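Local coordinates for protein MucR Phosphodiesterase (PDB 5M1T) that is an EAL-domain protein of the phosphodiesterase family from Pseudomonas aeruginosa, holding two magnesium ions and the ligand C2E in its pocket, at residues S177-T190 and L201-I213. Residues are numbered along the deposited sequence; the frame is centred on the assembly and turned at random.
Sequences SAMGVGISIDDFGT and LPASELKIDRGFI. With MG (magnesium ion), chain E; MG (magnesium ion), chain D; C2E (9,9'-[(2R,3R,3aS,5S,7aR,9R,10R,10aS,12S,14aR)-3,5,10,12-tetrahydroxy-5,12-dioxidooctahydro-2H,7H-difuro[3,2-d:3',2'-j][1,3,7,9,2,8]tetraoxadiphosphacyclododecine-2,9-diyl]bis(2-amino-1,9-dihydro-6H-purin-6-one)), chain C.
With OG of Ser184 swung opposite its own backbone N (chi1 178°) and CG of Glu205 tucked between backbone N and carbonyl carbon (chi1 69°), the two side chains meet on one face of parallel strands 182-188 and 205-208, neighbours in the TIM-barrel-like fold of the EAL domain joined by a right-handed beta-alpha-beta crossover through helix 195-200. Ser184 OG donates to the anti lone pair of Glu205 OE2 at 2.6 Å, while OE1 forms a salt bridge with Lys53. Next along, the aliphatic part of Lys207 runs past Ser184, its CG 3.2 Å from Ser184 OG, and carries NZ to Glu156 and Glu65, both magnesium ligands. On the other face Leu206 lies beside Ile185 and sets CD1 squarely over the Phe188 ring, 4.0 Å from its centroid, a CH-pi contact. The ladder runs from Ile185 N to Glu205 O and from Lys207 N to Ile185 O, then slips by one residue at a beta bulge, so that Phe188 N, rather than Asp187 N, bonds to Lys207 O. Asp186 bridges both magnesium ions, one oxygen to each; the chain turns a corner at Asp187, whose OD1 joins Asp186 OD1 on one of them. Asp209, N-cap of helix 210-214, accepts from Gly211 N with OD2; its OD1 lies 3.4 Å from Asp187 OD1, two acceptors not hydrogen-bonded, the carboxylate planes 81° apart.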
ATOM      1  N   SER A 177      -2.809  -9.756 -11.425  1.00 28.44           N
ATOM      2  CA  SER A 177      -3.006 -10.195 -12.810  1.00 29.27           C
ATOM      3  C   SER A 177      -2.694 -11.692 -12.993  1.00 30.45           C
ATOM      4  O   SER A 177      -3.334 -12.375 -13.771  1.00 30.90           O
ATOM      5  CB  SER A 177      -2.118  -9.362 -13.735  1.00 28.86           C
ATOM      6  OG  SER A 177      -2.261  -9.808 -15.039  1.00 29.61           O
ATOM      7  N   ALA A 178      -1.701 -12.187 -12.266  1.00 31.69           N
ATOM      8  CA  ALA A 178      -1.351 -13.609 -12.282  1.00 32.75           C
ATOM      9  C   ALA A 178      -2.478 -14.457 -11.671  1.00 33.39           C
ATOM     10  O   ALA A 178      -2.661 -15.602 -12.047  1.00 33.77           O
ATOM     11  CB  ALA A 178      -0.030 -13.847 -11.538  1.00 32.02           C
ATOM     12  N   MET A 179      -3.216 -13.892 -10.715  1.00 35.04           N
ATOM     13  CA  MET A 179      -4.398 -14.559 -10.137  1.00 35.65           C
ATOM     14  C   MET A 179      -5.555 -14.599 -11.120  1.00 33.71           C
ATOM     15  O   MET A 179      -6.509 -15.326 -10.924  1.00 32.90           O
ATOM     16  CB  MET A 179      -4.903 -13.810  -8.917  1.00 38.33           C
ATOM     17  CG  MET A 179      -3.984 -13.795  -7.721  1.00 41.00           C
ATOM     18  SD  MET A 179      -4.668 -12.659  -6.498  1.00 45.83           S
ATOM     19  CE  MET A 179      -6.336 -13.284  -6.336  1.00 43.19           C
ATOM     20  N   GLY A 180      -5.486 -13.781 -12.163  1.00 32.36           N
ATOM     21  CA  GLY A 180      -6.533 -13.760 -13.184  1.00 30.86           C
ATOM     22  C   GLY A 180      -7.480 -12.582 -13.082  1.00 28.55           C
ATOM     23  O   GLY A 180      -8.441 -12.516 -13.799  1.00 27.81           O
ATOM     24  N   VAL A 181      -7.213 -11.660 -12.177  1.00 27.96           N
ATOM     25  CA  VAL A 181      -8.052 -10.469 -12.000  1.00 27.13           C
ATOM     26  C   VAL A 181      -7.758  -9.410 -13.073  1.00 27.25           C
ATOM     27  O   VAL A 181      -6.604  -9.167 -13.431  1.00 26.81           O
ATOM     28  CB  VAL A 181      -7.805  -9.839 -10.606  1.00 26.63           C
ATOM     29  CG1 VAL A 181      -8.581  -8.547 -10.476  1.00 26.28           C
ATOM     30  CG2 VAL A 181      -8.194 -10.809  -9.495  1.00 26.66           C
ATOM     31  N   GLY A 182      -8.807  -8.773 -13.587  1.00 27.03           N
ATOM     32  CA  GLY A 182      -8.622  -7.709 -14.582  1.00 27.00           C
ATOM     33  C   GLY A 182      -8.168  -6.422 -13.889  1.00 26.61           C
ATOM     34  O   GLY A 182      -8.638  -6.119 -12.790  1.00 25.79           O
ATOM     35  N   ILE A 183      -7.283  -5.664 -14.538  1.00 26.01           N
ATOM     36  CA  ILE A 183      -6.786  -4.401 -13.983  1.00 26.09           C
ATOM     37  C   ILE A 183      -7.122  -3.220 -14.904  1.00 25.59           C
ATOM     38  O   ILE A 183      -6.732  -3.204 -16.063  1.00 24.83           O
ATOM     39  CB  ILE A 183      -5.254  -4.418 -13.792  1.00 26.43           C
ATOM     40  CG1 ILE A 183      -4.817  -5.588 -12.921  1.00 26.34           C
ATOM     41  CG2 ILE A 183      -4.759  -3.076 -13.268  1.00 26.26           C
ATOM     42  CD1 ILE A 183      -5.310  -5.471 -11.505  1.00 26.54           C
ATOM     43  N   SER A 184      -7.836  -2.240 -14.360  1.00 25.14           N
ATOM     44  CA  SER A 184      -8.221  -1.041 -15.090  1.00 26.04           C
ATOM     45  C   SER A 184      -7.547   0.199 -14.495  1.00 25.23           C
ATOM     46  O   SER A 184      -7.457   0.348 -13.258  1.00 24.40           O
ATOM     47  CB  SER A 184      -9.748  -0.902 -15.043  1.00 26.80           C
ATOM     48  OG  SER A 184     -10.176   0.279 -15.715  1.00 27.87           O
ATOM     49  N   ILE A 185      -7.025   1.067 -15.358  1.00 25.14           N
ATOM     50  CA  ILE A 185      -6.491   2.366 -14.914  1.00 24.26           C
ATOM     51  C   ILE A 185      -7.566   3.439 -15.070  1.00 23.88           C
ATOM     52  O   ILE A 185      -7.926   3.832 -16.178  1.00 23.59           O
ATOM     53  CB  ILE A 185      -5.252   2.789 -15.704  1.00 24.97           C
ATOM     54  CG1 ILE A 185      -4.198   1.693 -15.731  1.00 25.56           C
ATOM     55  CG2 ILE A 185      -4.644   4.070 -15.138  1.00 25.13           C
ATOM     56  CD1 ILE A 185      -3.660   1.247 -14.396  1.00 26.12           C
ATOM     57  N   ASP A 186      -8.056   3.919 -13.945  1.00 23.31           N
ATOM     58  CA  ASP A 186      -9.223   4.777 -13.882  1.00 24.38           C
ATOM     59  C   ASP A 186      -8.846   6.284 -14.010  1.00 24.28           C
ATOM     60  O   ASP A 186      -7.672   6.664 -13.874  1.00 23.53           O
ATOM     61  CB  ASP A 186      -9.872   4.544 -12.500  1.00 25.20           C
ATOM     62  CG  ASP A 186     -11.333   4.930 -12.448  1.00 26.36           C
ATOM     63  OD1 ASP A 186     -11.900   5.439 -13.473  1.00 26.50           O
ATOM     64  OD2 ASP A 186     -11.895   4.699 -11.352  1.00 26.27           O
ATOM     65  N   ASP A 187      -9.844   7.130 -14.218  1.00 24.07           N
ATOM     66  CA  ASP A 187      -9.630   8.590 -14.292  1.00 24.81           C
ATOM     67  C   ASP A 187      -8.450   8.984 -15.186  1.00 24.49           C
ATOM     68  O   ASP A 187      -7.684   9.908 -14.882  1.00 23.98           O
ATOM     69  CB  ASP A 187      -9.438   9.195 -12.895  1.00 25.86           C
ATOM     70  CG  ASP A 187     -10.662   9.008 -11.988  1.00 27.14           C
ATOM     71  OD1 ASP A 187     -11.758   8.575 -12.454  1.00 27.85           O
ATOM     72  OD2 ASP A 187     -10.498   9.307 -10.786  1.00 27.80           O
ATOM     73  N   PHE A 188      -8.304   8.282 -16.297  1.00 24.14           N
ATOM     74  CA  PHE A 188      -7.135   8.467 -17.127  1.00 24.27           C
ATOM     75  C   PHE A 188      -7.196   9.838 -17.816  1.00 24.23           C
ATOM     76  O   PHE A 188      -8.246  10.304 -18.254  1.00 23.70           O
ATOM     77  CB  PHE A 188      -6.959   7.323 -18.119  1.00 24.41           C
ATOM     78  CG  PHE A 188      -5.597   7.261 -18.708  1.00 24.77           C
ATOM     79  CD1 PHE A 188      -4.578   6.610 -18.042  1.00 24.88           C
ATOM     80  CD2 PHE A 188      -5.310   7.902 -19.916  1.00 24.90           C
ATOM     81  CE1 PHE A 188      -3.295   6.566 -18.560  1.00 24.80           C
ATOM     82  CE2 PHE A 188      -4.030   7.850 -20.447  1.00 24.81           C
ATOM     83  CZ  PHE A 188      -3.019   7.183 -19.760  1.00 24.83           C
ATOM     84  N   GLY A 189      -6.059  10.517 -17.805  1.00 24.94           N
ATOM     85  CA  GLY A 189      -5.948  11.845 -18.369  1.00 25.50           C
ATOM     86  C   GLY A 189      -5.769  12.855 -17.257  1.00 26.03           C
ATOM     87  O   GLY A 189      -5.271  13.957 -17.511  1.00 27.38           O
ATOM     88  N   THR A 190      -6.146  12.483 -16.035  1.00 25.70           N
ATOM     89  CA  THR A 190      -6.028  13.372 -14.872  1.00 26.17           C
ATOM     90  C   THR A 190      -4.681  13.342 -14.141  1.00 26.37           C
ATOM     91  O   THR A 190      -4.415  14.211 -13.324  1.00 26.50           O
ATOM     92  CB  THR A 190      -7.119  13.104 -13.813  1.00 25.54           C
ATOM     93  OG1 THR A 190      -6.912  11.827 -13.220  1.00 25.61           O
ATOM     94  CG2 THR A 190      -8.485  13.159 -14.439  1.00 25.74           C
ATOM     95  N   LEU A 201       2.861  -2.184 -17.057  1.00 29.93           N
ATOM     96  CA  LEU A 201       1.777  -2.569 -16.179  1.00 29.68           C
ATOM     97  C   LEU A 201       0.841  -3.556 -16.884  1.00 28.63           C
ATOM     98  O   LEU A 201       0.522  -3.393 -18.055  1.00 28.16           O
ATOM     99  CB  LEU A 201       0.989  -1.337 -15.689  1.00 29.55           C
ATOM    100  CG  LEU A 201       1.734  -0.319 -14.816  1.00 30.26           C
ATOM    101  CD1 LEU A 201       0.846   0.861 -14.466  1.00 30.30           C
ATOM    102  CD2 LEU A 201       2.284  -0.937 -13.548  1.00 30.18           C
ATOM    103  N   PRO A 202       0.393  -4.587 -16.165  1.00 28.82           N
ATOM    104  CA  PRO A 202      -0.534  -5.587 -16.730  1.00 28.89           C
ATOM    105  C   PRO A 202      -1.979  -5.104 -16.653  1.00 28.58           C
ATOM    106  O   PRO A 202      -2.861  -5.823 -16.163  1.00 27.48           O
ATOM    107  CB  PRO A 202      -0.329  -6.814 -15.827  1.00 29.04           C
ATOM    108  CG  PRO A 202       0.070  -6.230 -14.513  1.00 29.11           C
ATOM    109  CD  PRO A 202       0.742  -4.889 -14.769  1.00 28.95           C
ATOM    110  N   ALA A 203      -2.203  -3.873 -17.116  1.00 28.56           N
ATOM    111  CA  ALA A 203      -3.521  -3.331 -17.203  1.00 28.33           C
ATOM    112  C   ALA A 203      -4.171  -3.926 -18.419  1.00 28.30           C
ATOM    113  O   ALA A 203      -3.505  -4.390 -19.308  1.00 29.50           O
ATOM    114  CB  ALA A 203      -3.467  -1.817 -17.323  1.00 28.78           C
ATOM    115  N   SER A 204      -5.487  -3.921 -18.427  1.00 27.81           N
ATOM    116  CA  SER A 204      -6.278  -4.448 -19.509  1.00 28.33           C
ATOM    117  C   SER A 204      -7.085  -3.361 -20.134  1.00 28.07           C
ATOM    118  O   SER A 204      -7.488  -3.484 -21.258  1.00 27.71           O
ATOM    119  CB  SER A 204      -7.248  -5.498 -18.968  1.00 28.87           C
ATOM    120  OG  SER A 204      -6.583  -6.724 -18.903  1.00 29.91           O
ATOM    121  N   GLU A 205      -7.357  -2.300 -19.375  1.00 29.30           N
ATOM    122  CA  GLU A 205      -8.159  -1.184 -19.891  1.00 29.68           C
ATOM    123  C   GLU A 205      -7.775   0.168 -19.278  1.00 28.13           C
ATOM    124  O   GLU A 205      -7.298   0.237 -18.147  1.00 26.83           O
ATOM    125  CB  GLU A 205      -9.660  -1.460 -19.704  1.00 30.98           C
ATOM    126  CG  GLU A 205     -10.116  -1.442 -18.285  1.00 32.61           C
ATOM    127  CD  GLU A 205     -11.640  -1.545 -18.074  1.00 35.16           C
ATOM    128  OE1 GLU A 205     -12.358  -2.294 -18.812  1.00 35.81           O
ATOM    129  OE2 GLU A 205     -12.108  -0.871 -17.107  1.00 34.55           O
ATOM    130  N   LEU A 206      -7.951   1.223 -20.072  1.00 27.06           N
ATOM    131  CA  LEU A 206      -7.942   2.564 -19.561  1.00 26.20           C
ATOM    132  C   LEU A 206      -9.352   3.113 -19.589  1.00 25.00           C
ATOM    133  O   LEU A 206     -10.104   2.850 -20.538  1.00 24.23           O
ATOM    134  CB  LEU A 206      -7.037   3.461 -20.376  1.00 26.94           C
ATOM    135  CG  LEU A 206      -5.637   2.977 -20.720  1.00 27.73           C
ATOM    136  CD1 LEU A 206      -5.020   4.048 -21.589  1.00 27.61           C
ATOM    137  CD2 LEU A 206      -4.781   2.725 -19.478  1.00 28.39           C
ATOM    138  N   LYS A 207      -9.680   3.899 -18.554  1.00 23.78           N
ATOM    139  CA  LYS A 207     -10.981   4.589 -18.471  1.00 23.45           C
ATOM    140  C   LYS A 207     -10.782   6.100 -18.586  1.00 22.84           C
ATOM    141  O   LYS A 207     -10.280   6.746 -17.663  1.00 22.28           O
ATOM    142  CB  LYS A 207     -11.717   4.275 -17.180  1.00 22.63           C
ATOM    143  CG  LYS A 207     -11.778   2.800 -16.876  1.00 23.49           C
ATOM    144  CD  LYS A 207     -12.756   2.485 -15.768  1.00 23.77           C
ATOM    145  CE  LYS A 207     -14.169   2.264 -16.285  1.00 24.47           C
ATOM    146  NZ  LYS A 207     -15.159   2.286 -15.131  1.00 24.97           N
ATOM    147  N   ILE A 208     -11.226   6.663 -19.703  1.00 22.25           N
ATOM    148  CA  ILE A 208     -11.093   8.090 -19.899  1.00 22.36           C
ATOM    149  C   ILE A 208     -11.903   8.854 -18.851  1.00 22.74           C
ATOM    150  O   ILE A 208     -13.098   8.552 -18.659  1.00 21.63           O
ATOM    151  CB  ILE A 208     -11.585   8.539 -21.282  1.00 21.72           C
ATOM    152  CG1 ILE A 208     -10.848   7.791 -22.394  1.00 21.80           C
ATOM    153  CG2 ILE A 208     -11.364  10.028 -21.404  1.00 21.65           C
ATOM    154  CD1 ILE A 208     -11.575   7.834 -23.711  1.00 21.86           C
ATOM    155  N   ASP A 209     -11.286   9.848 -18.203  1.00 23.25           N
ATOM    156  CA  ASP A 209     -11.989  10.536 -17.120  1.00 24.13           C
ATOM    157  C   ASP A 209     -13.184  11.289 -17.672  1.00 25.17           C
ATOM    158  O   ASP A 209     -13.089  11.915 -18.746  1.00 25.86           O
ATOM    159  CB  ASP A 209     -11.113  11.518 -16.389  1.00 24.87           C
ATOM    160  CG  ASP A 209     -11.832  12.138 -15.195  1.00 25.68           C
ATOM    161  OD1 ASP A 209     -12.169  11.405 -14.246  1.00 25.73           O
ATOM    162  OD2 ASP A 209     -12.115  13.352 -15.231  1.00 26.65           O
ATOM    163  N   ARG A 210     -14.295  11.224 -16.946  1.00 25.54           N
ATOM    164  CA  ARG A 210     -15.531  11.855 -17.370  1.00 27.22           C
ATOM    165  C   ARG A 210     -15.377  13.333 -17.609  1.00 26.71           C
ATOM    166  O   ARG A 210     -16.127  13.888 -18.391  1.00 26.89           O
ATOM    167  CB  ARG A 210     -16.650  11.641 -16.358  1.00 28.83           C
ATOM    168  CG  ARG A 210     -16.421  12.249 -14.975  1.00 31.61           C
ATOM    169  CD  ARG A 210     -17.653  11.963 -14.107  1.00 33.51           C
ATOM    170  NE  ARG A 210     -17.581  12.211 -12.667  1.00 36.37           N
ATOM    171  CZ  ARG A 210     -16.717  11.651 -11.801  1.00 39.18           C
ATOM    172  NH1 ARG A 210     -15.692  10.863 -12.204  1.00 38.16           N
ATOM    173  NH2 ARG A 210     -16.849  11.923 -10.490  1.00 39.90           N
ATOM    174  N   GLY A 211     -14.417  13.966 -16.937  1.00 26.65           N
ATOM    175  CA  GLY A 211     -14.133  15.394 -17.135  1.00 26.94           C
ATOM    176  C   GLY A 211     -13.854  15.751 -18.583  1.00 27.39           C
ATOM    177  O   GLY A 211     -14.307  16.789 -19.092  1.00 28.50           O
ATOM    178  N   PHE A 212     -13.161  14.869 -19.282  1.00 27.59           N
ATOM    179  CA  PHE A 212     -12.850  15.115 -20.691  1.00 27.84           C
ATOM    180  C   PHE A 212     -14.027  14.909 -21.625  1.00 28.32           C
ATOM    181  O   PHE A 212     -14.137  15.573 -22.669  1.00 28.36           O
ATOM    182  CB  PHE A 212     -11.699  14.229 -21.127  1.00 27.60           C
ATOM    183  CG  PHE A 212     -10.449  14.481 -20.348  1.00 27.56           C
ATOM    184  CD1 PHE A 212      -9.717  15.628 -20.571  1.00 27.81           C
ATOM    185  CD2 PHE A 212     -10.036  13.600 -19.373  1.00 27.51           C
ATOM    186  CE1 PHE A 212      -8.572  15.888 -19.871  1.00 27.89           C
ATOM    187  CE2 PHE A 212      -8.903  13.854 -18.645  1.00 28.09           C
ATOM    188  CZ  PHE A 212      -8.170  15.011 -18.888  1.00 28.29           C
ATOM    189  N   ILE A 213     -14.927  14.019 -21.240  1.00 28.60           N
ATOM    190  CA  ILE A 213     -16.142  13.810 -22.022  1.00 28.95           C
ATOM    191  C   ILE A 213     -17.080  15.020 -21.894  1.00 29.07           C
ATOM    192  O   ILE A 213     -17.633  15.494 -22.879  1.00 28.38           O
ATOM    193  CB  ILE A 213     -16.863  12.526 -21.579  1.00 28.47           C
ATOM    194  CG1 ILE A 213     -15.902  11.332 -21.614  1.00 29.05           C
ATOM    195  CG2 ILE A 213     -18.097  12.275 -22.417  1.00 28.65           C
ATOM    196  CD1 ILE A 213     -15.082  11.180 -22.864  1.00 29.32           C
TER
HETATM  197 MG    MG E 703     -13.331   7.164 -13.490  1.00 26.36          MG
HETATM  198 MG    MG D 702     -13.907   3.907 -11.205  1.00 13.87          MG
HETATM  199  P1  C2E C 701     -15.216   6.950 -10.489  1.00 22.24           P
HETATM  200  O2P C2E C 701     -14.420   5.695 -10.258  1.00 20.84           O
HETATM  201  O1P C2E C 701     -14.719   7.832 -11.615  1.00 23.32           O
HETATM  202  O5' C2E C 701     -16.722   6.505 -10.767  1.00 22.29           O
HETATM  203  C5' C2E C 701     -17.481   7.112 -11.790  1.00 23.46           C
HETATM  204  C4' C2E C 701     -18.277   8.281 -11.257  1.00 24.20           C
HETATM  205  O4' C2E C 701     -18.869   8.970 -12.374  1.00 24.39           O
HETATM  206  C3' C2E C 701     -19.428   7.846 -10.367  1.00 24.54           C
HETATM  207  O3' C2E C 701     -19.652   8.854  -9.382  1.00 24.24           O
HETATM  208  C2' C2E C 701     -20.618   7.802 -11.302  1.00 24.90           C
HETATM  209  O2' C2E C 701     -21.867   7.984 -10.634  1.00 24.85           O
HETATM  210  C1' C2E C 701     -20.285   8.995 -12.188  1.00 25.52           C
HETATM  211  N9  C2E C 701     -20.931   8.961 -13.499  1.00 26.89           N
HETATM  212  C8  C2E C 701     -21.078   7.896 -14.303  1.00 28.42           C
HETATM  213  N7  C2E C 701     -21.717   8.256 -15.438  1.00 28.63           N
HETATM  214  C5  C2E C 701     -21.966   9.571 -15.364  1.00 27.16           C
HETATM  215  C6  C2E C 701     -22.606  10.574 -16.222  1.00 27.17           C
HETATM  216  O6  C2E C 701     -23.061  10.243 -17.340  1.00 26.62           O
HETATM  217  N1  C2E C 701     -22.663  11.834 -15.761  1.00 27.66           N
HETATM  218  C2  C2E C 701     -22.168  12.190 -14.554  1.00 27.78           C
HETATM  219  N2  C2E C 701     -22.261  13.475 -14.140  1.00 28.62           N
HETATM  220  N3  C2E C 701     -21.560  11.321 -13.725  1.00 27.41           N
HETATM  221  C4  C2E C 701     -21.448  10.027 -14.078  1.00 27.29           C
HETATM  222  P11 C2E C 701     -19.849   8.458  -7.836  1.00 24.35           P
HETATM  223  O21 C2E C 701     -20.737   7.226  -7.764  1.00 25.26           O
HETATM  224  O11 C2E C 701     -20.491   9.603  -7.128  1.00 23.75           O
HETATM  225  O5A C2E C 701     -18.401   8.107  -7.256  1.00 23.76           O
HETATM  226  C5A C2E C 701     -17.391   9.120  -7.279  1.00 23.16           C
HETATM  227  C4A C2E C 701     -16.042   8.499  -6.992  1.00 22.66           C
HETATM  228  O4A C2E C 701     -16.048   7.839  -5.731  1.00 22.85           O
HETATM  229  C3A C2E C 701     -15.683   7.401  -7.959  1.00 22.98           C
HETATM  230  O3A C2E C 701     -15.179   7.899  -9.186  1.00 23.46           O
HETATM  231  C2A C2E C 701     -14.659   6.608  -7.190  1.00 22.75           C
HETATM  232  O2A C2E C 701     -13.380   7.225  -7.234  1.00 23.97           O
HETATM  233  C1A C2E C 701     -15.171   6.708  -5.775  1.00 22.88           C
HETATM  234  N91 C2E C 701     -15.877   5.453  -5.390  1.00 23.00           N
HETATM  235  C81 C2E C 701     -17.159   5.097  -5.618  1.00 22.66           C
HETATM  236  N71 C2E C 701     -17.425   3.880  -5.074  1.00 22.34           N
HETATM  237  C51 C2E C 701     -16.288   3.460  -4.491  1.00 22.03           C
HETATM  238  C61 C2E C 701     -15.850   2.269  -3.743  1.00 22.16           C
HETATM  239  O61 C2E C 701     -16.643   1.326  -3.537  1.00 22.02           O
HETATM  240  N11 C2E C 701     -14.577   2.231  -3.310  1.00 22.23           N
HETATM  241  C21 C2E C 701     -13.711   3.240  -3.549  1.00 22.82           C
HETATM  242  N21 C2E C 701     -12.450   3.149  -3.093  1.00 24.19           N
HETATM  243  N31 C2E C 701     -14.037   4.362  -4.227  1.00 22.31           N
HETATM  244  C41 C2E C 701     -15.285   4.496  -4.711  1.00 22.18           C
HETATM  245  O   HOH W   1      -5.504  -6.951 -16.297  1.00 25.40           O
HETATM  246  O   HOH W   2     -14.991   4.670 -12.916  1.00 24.74           O
HETATM  247  O   HOH W   3     -13.409   9.375 -13.433  1.00 14.89           O